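Local structure of metallo-beta-lactamase superfamily protein (Thermus thermophilus, 2ZWR) at residues P5-G9 and P10-N14; L79-P82 and L83-A87; G191-A194 and R195-P198. The protein binds two zinc ions in a metallo-beta-lactamase fold and probably works as a metal-dependent hydrolase. One frame throughout, in Å; residues are numbered along the deposited sequence.

Contact 1: P5-G9 and P10-N14; sequences PVTLG and PLQEN
The first beta hairpin of the metallo-beta-lactamase fold turns here: T7 and L8 at the end of strand 2-8 lie beside N14 and E13 at the start of strand 13-20, with G9 to Q12 forming a type I beta turn between them. L8 and E13 are an antiparallel hydrogen-bonded pair. L8 N donates to E13 O at 2.7 Å, and E13 N returns a bond to L8 O at 2.9 Å, so the backbones are tied in both directions. One step farther from the turn, T7 faces N14 as a non-hydrogen-bonded pair, where T7 CA lies 3.2 Å from E13 O in a CA-H...O contact. The turn is closed by Q12 N, which meets G9 O at 2.9 Å. G9 has a positive phi of 81°, a value that favours glycine, and its own N is bonded to E32.

The side chains of L8 and E13 run side by side on one face. E13 CG is anti to the backbone N (chi1 174°), and the chain then bends at chi2, bringing OE1 to 4.0 Å from both L8 CB and L8 CD1. The E13 side chain also touches H59 and H184, ligands of one zinc, which places it in the second shell of the metal site; Q12 O accepts a hydrogen bond from H184 ND1. L8 itself packs on K35 and L36 of helix 33-43. On the other face T7 and N14 point the same way. T7 CG2, anti to the backbone N, extends along the neighbouring strand toward the turn and rests 3.9 Å from Q12 CB.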
ATOM      1  N   PRO A   5      -9.703   0.431  -7.564  1.00 14.32           N
ATOM      2  CA  PRO A   5      -8.654   1.418  -7.330  1.00 13.94           C
ATOM      3  C   PRO A   5      -9.226   2.819  -7.283  1.00 13.40           C
ATOM      4  O   PRO A   5     -10.204   3.119  -7.977  1.00 13.21           O
ATOM      5  CB  PRO A   5      -7.749   1.283  -8.568  1.00 13.98           C
ATOM      6  CG  PRO A   5      -8.335   0.145  -9.388  1.00 14.72           C
ATOM      7  CD  PRO A   5      -9.750   0.022  -8.977  1.00 14.40           C
ATOM      8  N   VAL A   6      -8.609   3.675  -6.480  1.00 12.82           N
ATOM      9  CA  VAL A   6      -8.953   5.094  -6.479  1.00 12.35           C
ATOM     10  C   VAL A   6      -7.700   5.921  -6.194  1.00 12.09           C
ATOM     11  O   VAL A   6      -6.917   5.596  -5.294  1.00 11.61           O
ATOM     12  CB  VAL A   6     -10.120   5.412  -5.503  1.00 12.78           C
ATOM     13  CG1 VAL A   6      -9.761   5.028  -4.049  1.00 11.87           C
ATOM     14  CG2 VAL A   6     -10.568   6.892  -5.632  1.00 12.52           C
ATOM     15  N   THR A   7      -7.490   6.959  -6.992  1.00 11.40           N
ATOM     16  CA  THR A   7      -6.325   7.819  -6.835  1.00 11.51           C
ATOM     17  C   THR A   7      -6.659   8.972  -5.891  1.00 11.67           C
ATOM     18  O   THR A   7      -7.711   9.601  -6.023  1.00 12.18           O
ATOM     19  CB  THR A   7      -5.805   8.302  -8.198  1.00 11.29           C
ATOM     20  OG1 THR A   7      -5.519   7.154  -8.997  1.00 11.29           O
ATOM     21  CG2 THR A   7      -4.528   9.136  -8.060  1.00 10.39           C
ATOM     22  N   LEU A   8      -5.763   9.232  -4.938  1.00 11.22           N
ATOM     23  CA  LEU A   8      -6.055  10.113  -3.811  1.00 10.93           C
ATOM     24  C   LEU A   8      -4.936  11.088  -3.506  1.00 11.25           C
ATOM     25  O   LEU A   8      -3.761  10.722  -3.533  1.00 10.95           O
ATOM     26  CB  LEU A   8      -6.351   9.284  -2.548  1.00 10.83           C
ATOM     27  CG  LEU A   8      -7.453   8.213  -2.588  1.00  9.58           C
ATOM     28  CD1 LEU A   8      -7.369   7.371  -1.343  1.00  6.95           C
ATOM     29  CD2 LEU A   8      -8.849   8.843  -2.736  1.00  8.31           C
ATOM     30  N   GLY A   9      -5.313  12.332  -3.217  1.00 11.61           N
ATOM     31  CA  GLY A   9      -4.390  13.326  -2.667  1.00 11.99           C
ATOM     32  C   GLY A   9      -3.495  13.994  -3.689  1.00 12.12           C
ATOM     33  O   GLY A   9      -3.429  13.540  -4.827  1.00 12.69           O
ATOM     34  N   PRO A  10      -2.781  15.069  -3.281  1.00 12.34           N
ATOM     35  CA  PRO A  10      -1.853  15.800  -4.155  1.00 12.38           C
ATOM     36  C   PRO A  10      -0.714  14.927  -4.691  1.00 13.23           C
ATOM     37  O   PRO A  10      -0.164  15.220  -5.754  1.00 13.72           O
ATOM     38  CB  PRO A  10      -1.288  16.895  -3.240  1.00 12.54           C
ATOM     39  CG  PRO A  10      -1.510  16.364  -1.806  1.00 12.22           C
ATOM     40  CD  PRO A  10      -2.830  15.648  -1.922  1.00 12.19           C
ATOM     41  N   LEU A  11      -0.366  13.864  -3.973  1.00 13.54           N
ATOM     42  CA  LEU A  11       0.723  12.996  -4.409  1.00 14.67           C
ATOM     43  C   LEU A  11       0.190  11.848  -5.272  1.00 14.49           C
ATOM     44  O   LEU A  11       0.932  10.943  -5.640  1.00 14.26           O
ATOM     45  CB  LEU A  11       1.551  12.483  -3.214  1.00 14.92           C
ATOM     46  CG  LEU A  11       2.670  13.367  -2.612  1.00 17.18           C
ATOM     47  CD1 LEU A  11       3.614  13.920  -3.693  1.00 20.67           C
ATOM     48  CD2 LEU A  11       2.137  14.514  -1.768  1.00 18.27           C
ATOM     49  N   GLN A  12      -1.102  11.910  -5.593  1.00 14.43           N
ATOM     50  CA  GLN A  12      -1.730  10.984  -6.529  1.00 15.52           C
ATOM     51  C   GLN A  12      -1.411   9.515  -6.197  1.00 14.39           C
ATOM     52  O   GLN A  12      -0.811   8.781  -6.994  1.00 14.10           O
ATOM     53  CB  GLN A  12      -1.352  11.359  -7.965  1.00 15.09           C
ATOM     54  CG  GLN A  12      -2.009  12.667  -8.413  1.00 18.23           C
ATOM     55  CD  GLN A  12      -1.605  13.095  -9.807  1.00 18.87           C
ATOM     56  OE1 GLN A  12      -0.461  12.896 -10.236  1.00 24.48           O
ATOM     57  NE2 GLN A  12      -2.541  13.707 -10.522  1.00 23.35           N
ATOM     58  N   GLU A  13      -1.809   9.122  -4.992  1.00 13.43           N
ATOM     59  CA  GLU A  13      -1.529   7.803  -4.464  1.00 12.68           C
ATOM     60  C   GLU A  13      -2.723   6.901  -4.759  1.00 12.34           C
ATOM     61  O   GLU A  13      -3.862   7.380  -4.761  1.00 12.33           O
ATOM     62  CB  GLU A  13      -1.259   7.915  -2.955  1.00 12.85           C
ATOM     63  CG  GLU A  13      -1.085   6.592  -2.198  1.00 12.18           C
ATOM     64  CD  GLU A  13      -2.378   6.090  -1.556  1.00 12.04           C
ATOM     65  OE1 GLU A  13      -3.401   6.803  -1.593  1.00 11.40           O
ATOM     66  OE2 GLU A  13      -2.377   4.965  -1.021  1.00 11.97           O
ATOM     67  N   ASN A  14      -2.469   5.614  -5.011  1.00 11.56           N
ATOM     68  CA  ASN A  14      -3.546   4.646  -5.276  1.00 11.54           C
ATOM     69  C   ASN A  14      -3.966   3.815  -4.047  1.00 11.27           C
ATOM     70  O   ASN A  14      -3.164   3.023  -3.506  1.00 11.08           O
ATOM     71  CB  ASN A  14      -3.176   3.673  -6.418  1.00 11.39           C
ATOM     72  CG  ASN A  14      -2.726   4.378  -7.705  1.00 12.84           C
ATOM     73  OD1 ASN A  14      -1.829   3.886  -8.398  1.00 13.62           O
ATOM     74  ND2 ASN A  14      -3.352   5.507  -8.037  1.00 11.62           N
TER

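Contact 2: L79-P82 and L83-A87; sequences LDLP and LYEGA
L83 lays its CD1 methyl against the carboxylate of D80, the N-cap residue three positions back, just before the short helix 81-85, and the two side chains slant across one another. CD1 is 3.5 Å from D80 OD1 and only slightly farther from CG and OD2, so the methyl lies over the flat face of the carboxylate. With CG anti to the carbonyl carbon (chi1 -69°), the L83 side chain leans back toward the start of the helix. The carboxylate is gripped by polar partners too: OD1 takes the G128 amide, and OD2 takes A55 N and S126 OG.

Y84 leaves on a different course, its ring carried away from the preceding turn toward V74 and L76, and its OH bonds P102 O. L81 CD1 approaches that ring obliquely, 4.2 Å from Y84 CD2. E85, its chain extended, sets CG 3.2 Å from L81 O, beside the same oxygen that accepts E85 N at 2.8 Å. Y84 N bonds D80 O at 2.9 Å, while G86 N reaches P82 O only weakly. The D80 side chain makes no capping bond; it instead touches H54, a zinc ligand, in the second shell of the metallo-beta-lactamase metal site.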
ATOM      1  N   LEU A  79       8.144  -2.236  11.587  1.00  9.61           N
ATOM      2  CA  LEU A  79       9.300  -1.417  11.204  1.00  9.89           C
ATOM      3  C   LEU A  79       8.901  -0.069  10.561  1.00 10.29           C
ATOM      4  O   LEU A  79       9.728   0.833  10.470  1.00 10.64           O
ATOM      5  CB  LEU A  79      10.279  -2.197  10.327  1.00  9.81           C
ATOM      6  CG  LEU A  79      11.151  -3.256  11.034  1.00 10.17           C
ATOM      7  CD1 LEU A  79      12.097  -3.900  10.057  1.00 10.49           C
ATOM      8  CD2 LEU A  79      11.941  -2.648  12.198  1.00  9.88           C
ATOM      9  N   ASP A  80       7.638   0.080  10.158  1.00 10.43           N
ATOM     10  CA  ASP A  80       7.137   1.395   9.681  1.00 11.14           C
ATOM     11  C   ASP A  80       6.358   2.216  10.723  1.00 11.56           C
ATOM     12  O   ASP A  80       5.799   3.275  10.388  1.00 11.94           O
ATOM     13  CB  ASP A  80       6.310   1.258   8.399  1.00 10.31           C
ATOM     14  CG  ASP A  80       7.136   1.497   7.145  1.00 11.25           C
ATOM     15  OD1 ASP A  80       8.379   1.442   7.237  1.00 10.12           O
ATOM     16  OD2 ASP A  80       6.552   1.759   6.069  1.00  9.99           O
ATOM     17  N   LEU A  81       6.312   1.734  11.969  1.00 11.43           N
ATOM     18  CA  LEU A  81       5.646   2.468  13.054  1.00 12.12           C
ATOM     19  C   LEU A  81       6.179   3.891  13.272  1.00 11.59           C
ATOM     20  O   LEU A  81       5.378   4.808  13.459  1.00 11.22           O
ATOM     21  CB  LEU A  81       5.708   1.707  14.383  1.00 12.45           C
ATOM     22  CG  LEU A  81       4.450   1.174  15.083  1.00 14.74           C
ATOM     23  CD1 LEU A  81       3.134   1.860  14.696  1.00 15.72           C
ATOM     24  CD2 LEU A  81       4.355  -0.336  14.933  1.00 18.15           C
ATOM     25  N   PRO A  82       7.524   4.077  13.288  1.00 11.67           N
ATOM     26  CA  PRO A  82       8.030   5.445  13.444  1.00 11.58           C
ATOM     27  C   PRO A  82       7.549   6.386  12.342  1.00 11.93           C
ATOM     28  O   PRO A  82       7.229   7.538  12.626  1.00 11.83           O
ATOM     29  CB  PRO A  82       9.554   5.264  13.400  1.00 11.78           C
ATOM     30  CG  PRO A  82       9.757   3.855  13.894  1.00 11.63           C
ATOM     31  CD  PRO A  82       8.639   3.106  13.237  1.00 11.23           C
ATOM     32  N   LEU A  83       7.475   5.890  11.107  1.00 11.79           N
ATOM     33  CA  LEU A  83       6.918   6.660  10.006  1.00 11.72           C
ATOM     34  C   LEU A  83       5.430   6.953  10.235  1.00 11.68           C
ATOM     35  O   LEU A  83       4.964   8.073  10.016  1.00 11.10           O
ATOM     36  CB  LEU A  83       7.116   5.929   8.674  1.00 11.60           C
ATOM     37  CG  LEU A  83       8.524   5.780   8.098  1.00 13.22           C
ATOM     38  CD1 LEU A  83       8.493   4.897   6.860  1.00 14.18           C
ATOM     39  CD2 LEU A  83       9.149   7.122   7.763  1.00 14.40           C
ATOM     40  N   TYR A  84       4.705   5.941  10.699  1.00 11.74           N
ATOM     41  CA  TYR A  84       3.270   6.037  10.907  1.00 12.45           C
ATOM     42  C   TYR A  84       2.958   7.069  11.984  1.00 13.13           C
ATOM     43  O   TYR A  84       2.079   7.913  11.810  1.00 13.53           O
ATOM     44  CB  TYR A  84       2.723   4.662  11.278  1.00 11.92           C
ATOM     45  CG  TYR A  84       1.229   4.549  11.480  1.00 10.33           C
ATOM     46  CD1 TYR A  84       0.377   4.254  10.413  1.00  9.56           C
ATOM     47  CD2 TYR A  84       0.674   4.691  12.748  1.00  8.51           C
ATOM     48  CE1 TYR A  84      -1.002   4.117  10.610  1.00  8.01           C
ATOM     49  CE2 TYR A  84      -0.681   4.566  12.957  1.00  8.94           C
ATOM     50  CZ  TYR A  84      -1.517   4.269  11.888  1.00 10.10           C
ATOM     51  OH  TYR A  84      -2.869   4.156  12.118  1.00 11.37           O
ATOM     52  N   GLU A  85       3.715   7.016  13.073  1.00 13.85           N
ATOM     53  CA  GLU A  85       3.494   7.887  14.220  1.00 14.61           C
ATOM     54  C   GLU A  85       3.722   9.371  13.936  1.00 14.03           C
ATOM     55  O   GLU A  85       3.043  10.213  14.513  1.00 14.47           O
ATOM     56  CB  GLU A  85       4.351   7.418  15.398  1.00 15.32           C
ATOM     57  CG  GLU A  85       3.873   6.078  15.956  1.00 19.06           C
ATOM     58  CD  GLU A  85       4.815   5.475  16.969  1.00 24.16           C
ATOM     59  OE1 GLU A  85       6.050   5.581  16.786  1.00 25.44           O
ATOM     60  OE2 GLU A  85       4.313   4.873  17.954  1.00 28.61           O
ATOM     61  N   GLY A  86       4.672   9.679  13.055  1.00 13.37           N
ATOM     62  CA  GLY A  86       4.972  11.055  12.695  1.00 12.55           C
ATOM     63  C   GLY A  86       4.487  11.494  11.326  1.00 11.93           C
ATOM     64  O   GLY A  86       4.913  12.532  10.844  1.00 12.65           O
ATOM     65  N   ALA A  87       3.577  10.732  10.715  1.00 10.94           N
ATOM     66  CA  ALA A  87       3.162  10.974   9.333  1.00 10.52           C
ATOM     67  C   ALA A  87       2.567  12.361   9.121  1.00 10.33           C
ATOM     68  O   ALA A  87       2.786  12.974   8.087  1.00  9.82           O
ATOM     69  CB  ALA A  87       2.189   9.900   8.855  1.00  9.86           C
TER
HETATM   70  O   HOH W   1       9.773   3.628  10.173  1.00 32.20           O

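Contact 3: G191-A194 and R195-P198; sequences GLEA and RTNP
The C-terminal end of helix 190-196 unwinds at N197, and E193 and N197, one turn apart, are joined there by both backbone and side chain. N197 N donates to E193 O at 2.9 Å, with a fairly straight N-H...O angle of 160°. Their side chains are linked as well: N197 ND2 gives a hydrogen bond to the anti side of E193 OE2 at 2.8 Å, with amide and carboxylate planes almost perpendicular (88°).

Each oxygen of the buried E193 carboxylate has further partners. OE1 forms a salt bridge with R148 NE and accepts T188 OG1, while OE2 also receives the G149 amide. The N197 amide is engaged at both ends, ND2 donating to S150 O as well and OD1 accepting F199 N.

In the last helical turn, R195 N bonds G191 O at 3.2 Å and has a weak second acceptor in L192 O. T196 N is divided weakly between L192 O and E193 O, and L192 O also takes the T196 hydroxyl. Because OG1 sits between the backbone N and the carbonyl carbon (chi1 58°), it turns back to the preceding turn. T196 CG2 meets L192 CD1 at 3.8 Å, and T196 OG1 donates to L192 O at 2.8 Å from above the carbonyl plane.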
ATOM      1  N   GLY A 191       5.737  -9.252 -15.887  1.00 13.07           N
ATOM      2  CA  GLY A 191       6.313  -9.557 -17.203  1.00 13.31           C
ATOM      3  C   GLY A 191       6.567  -8.316 -18.060  1.00 13.30           C
ATOM      4  O   GLY A 191       7.602  -8.207 -18.703  1.00 12.81           O
ATOM      5  N   LEU A 192       5.624  -7.380 -18.068  1.00 13.59           N
ATOM      6  CA  LEU A 192       5.815  -6.128 -18.792  1.00 14.14           C
ATOM      7  C   LEU A 192       7.020  -5.349 -18.253  1.00 14.60           C
ATOM      8  O   LEU A 192       7.838  -4.851 -19.024  1.00 15.10           O
ATOM      9  CB  LEU A 192       4.550  -5.257 -18.763  1.00 13.89           C
ATOM     10  CG  LEU A 192       4.665  -3.801 -19.283  1.00 13.99           C
ATOM     11  CD1 LEU A 192       5.138  -3.718 -20.751  1.00 12.71           C
ATOM     12  CD2 LEU A 192       3.343  -3.059 -19.123  1.00 13.66           C
ATOM     13  N   GLU A 193       7.124  -5.238 -16.936  1.00 15.11           N
ATOM     14  CA  GLU A 193       8.256  -4.531 -16.333  1.00 15.81           C
ATOM     15  C   GLU A 193       9.583  -5.258 -16.569  1.00 16.49           C
ATOM     16  O   GLU A 193      10.614  -4.613 -16.773  1.00 16.55           O
ATOM     17  CB  GLU A 193       8.021  -4.250 -14.838  1.00 15.52           C
ATOM     18  CG  GLU A 193       6.831  -3.322 -14.556  1.00 14.79           C
ATOM     19  CD  GLU A 193       6.848  -2.049 -15.400  1.00 14.96           C
ATOM     20  OE1 GLU A 193       5.842  -1.785 -16.095  1.00 14.20           O
ATOM     21  OE2 GLU A 193       7.874  -1.320 -15.387  1.00 16.06           O
ATOM     22  N   ALA A 194       9.559  -6.588 -16.564  1.00 17.25           N
ATOM     23  CA  ALA A 194      10.752  -7.367 -16.931  1.00 18.61           C
ATOM     24  C   ALA A 194      11.284  -6.979 -18.320  1.00 19.35           C
ATOM     25  O   ALA A 194      12.489  -6.988 -18.554  1.00 19.82           O
ATOM     26  CB  ALA A 194      10.470  -8.877 -16.861  1.00 18.32           C
ATOM     27  N   ARG A 195      10.373  -6.615 -19.222  1.00 20.28           N
ATOM     28  CA  ARG A 195      10.722  -6.242 -20.588  1.00 20.99           C
ATOM     29  C   ARG A 195      11.053  -4.760 -20.793  1.00 21.09           C
ATOM     30  O   ARG A 195      11.808  -4.424 -21.705  1.00 21.65           O
ATOM     31  CB  ARG A 195       9.607  -6.664 -21.558  1.00 21.15           C
ATOM     32  CG  ARG A 195       9.564  -8.179 -21.891  1.00 23.43           C
ATOM     33  CD  ARG A 195      10.746  -8.647 -22.765  1.00 26.10           C
ATOM     34  NE  ARG A 195      10.454  -9.894 -23.484  1.00 28.95           N
ATOM     35  CZ  ARG A 195      11.082 -11.059 -23.315  1.00 29.12           C
ATOM     36  NH1 ARG A 195      12.069 -11.174 -22.439  1.00 29.55           N
ATOM     37  NH2 ARG A 195      10.719 -12.117 -24.035  1.00 29.23           N
ATOM     38  N   THR A 196      10.502  -3.875 -19.961  1.00 21.17           N
ATOM     39  CA  THR A 196      10.546  -2.436 -20.245  1.00 21.00           C
ATOM     40  C   THR A 196      11.130  -1.524 -19.169  1.00 21.21           C
ATOM     41  O   THR A 196      11.516  -0.391 -19.476  1.00 21.50           O
ATOM     42  CB  THR A 196       9.147  -1.879 -20.520  1.00 21.12           C
ATOM     43  OG1 THR A 196       8.312  -2.138 -19.383  1.00 21.06           O
ATOM     44  CG2 THR A 196       8.544  -2.491 -21.772  1.00 21.30           C
ATOM     45  N   ASN A 197      11.151  -1.972 -17.918  1.00 20.84           N
ATOM     46  CA  ASN A 197      11.594  -1.105 -16.823  1.00 20.35           C
ATOM     47  C   ASN A 197      13.102  -0.804 -16.861  1.00 20.68           C
ATOM     48  O   ASN A 197      13.924  -1.728 -16.774  1.00 20.19           O
ATOM     49  CB  ASN A 197      11.195  -1.696 -15.471  1.00 20.12           C
ATOM     50  CG  ASN A 197      11.150  -0.653 -14.360  1.00 19.04           C
ATOM     51  OD1 ASN A 197      12.139   0.015 -14.071  1.00 17.78           O
ATOM     52  ND2 ASN A 197       9.997  -0.526 -13.725  1.00 18.35           N
ATOM     53  N   PRO A 198      13.467   0.493 -16.961  1.00 20.92           N
ATOM     54  CA  PRO A 198      14.872   0.898 -17.028  1.00 21.80           C
ATOM     55  C   PRO A 198      15.687   0.591 -15.764  1.00 22.89           C
ATOM     56  O   PRO A 198      16.921   0.577 -15.823  1.00 22.98           O
ATOM     57  CB  PRO A 198      14.790   2.407 -17.262  1.00 21.70           C
ATOM     58  CG  PRO A 198      13.471   2.803 -16.723  1.00 21.36           C
ATOM     59  CD  PRO A 198      12.564   1.657 -17.007  1.00 20.98           C
TER

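The three contacts follow one another along the chain without touching. Contacts 1 and 2 both reach the second shell of the dinuclear zinc site: E13 of contact 1 lies about 5 Å, side chain to ion, from a zinc and beside H59 and H184, whereas D80 of contact 2 is about 7 Å from a zinc and beside H54. Their centres are 20 Å apart and their nearest atoms about 10 Å. Contact 3 is more remote; the N197 side chain stays about 12 Å from that of D144, the ligand shared by both zincs. Contacts 2 and 3 lie on opposite sides of the chain's centre, 32 Å apart between centres.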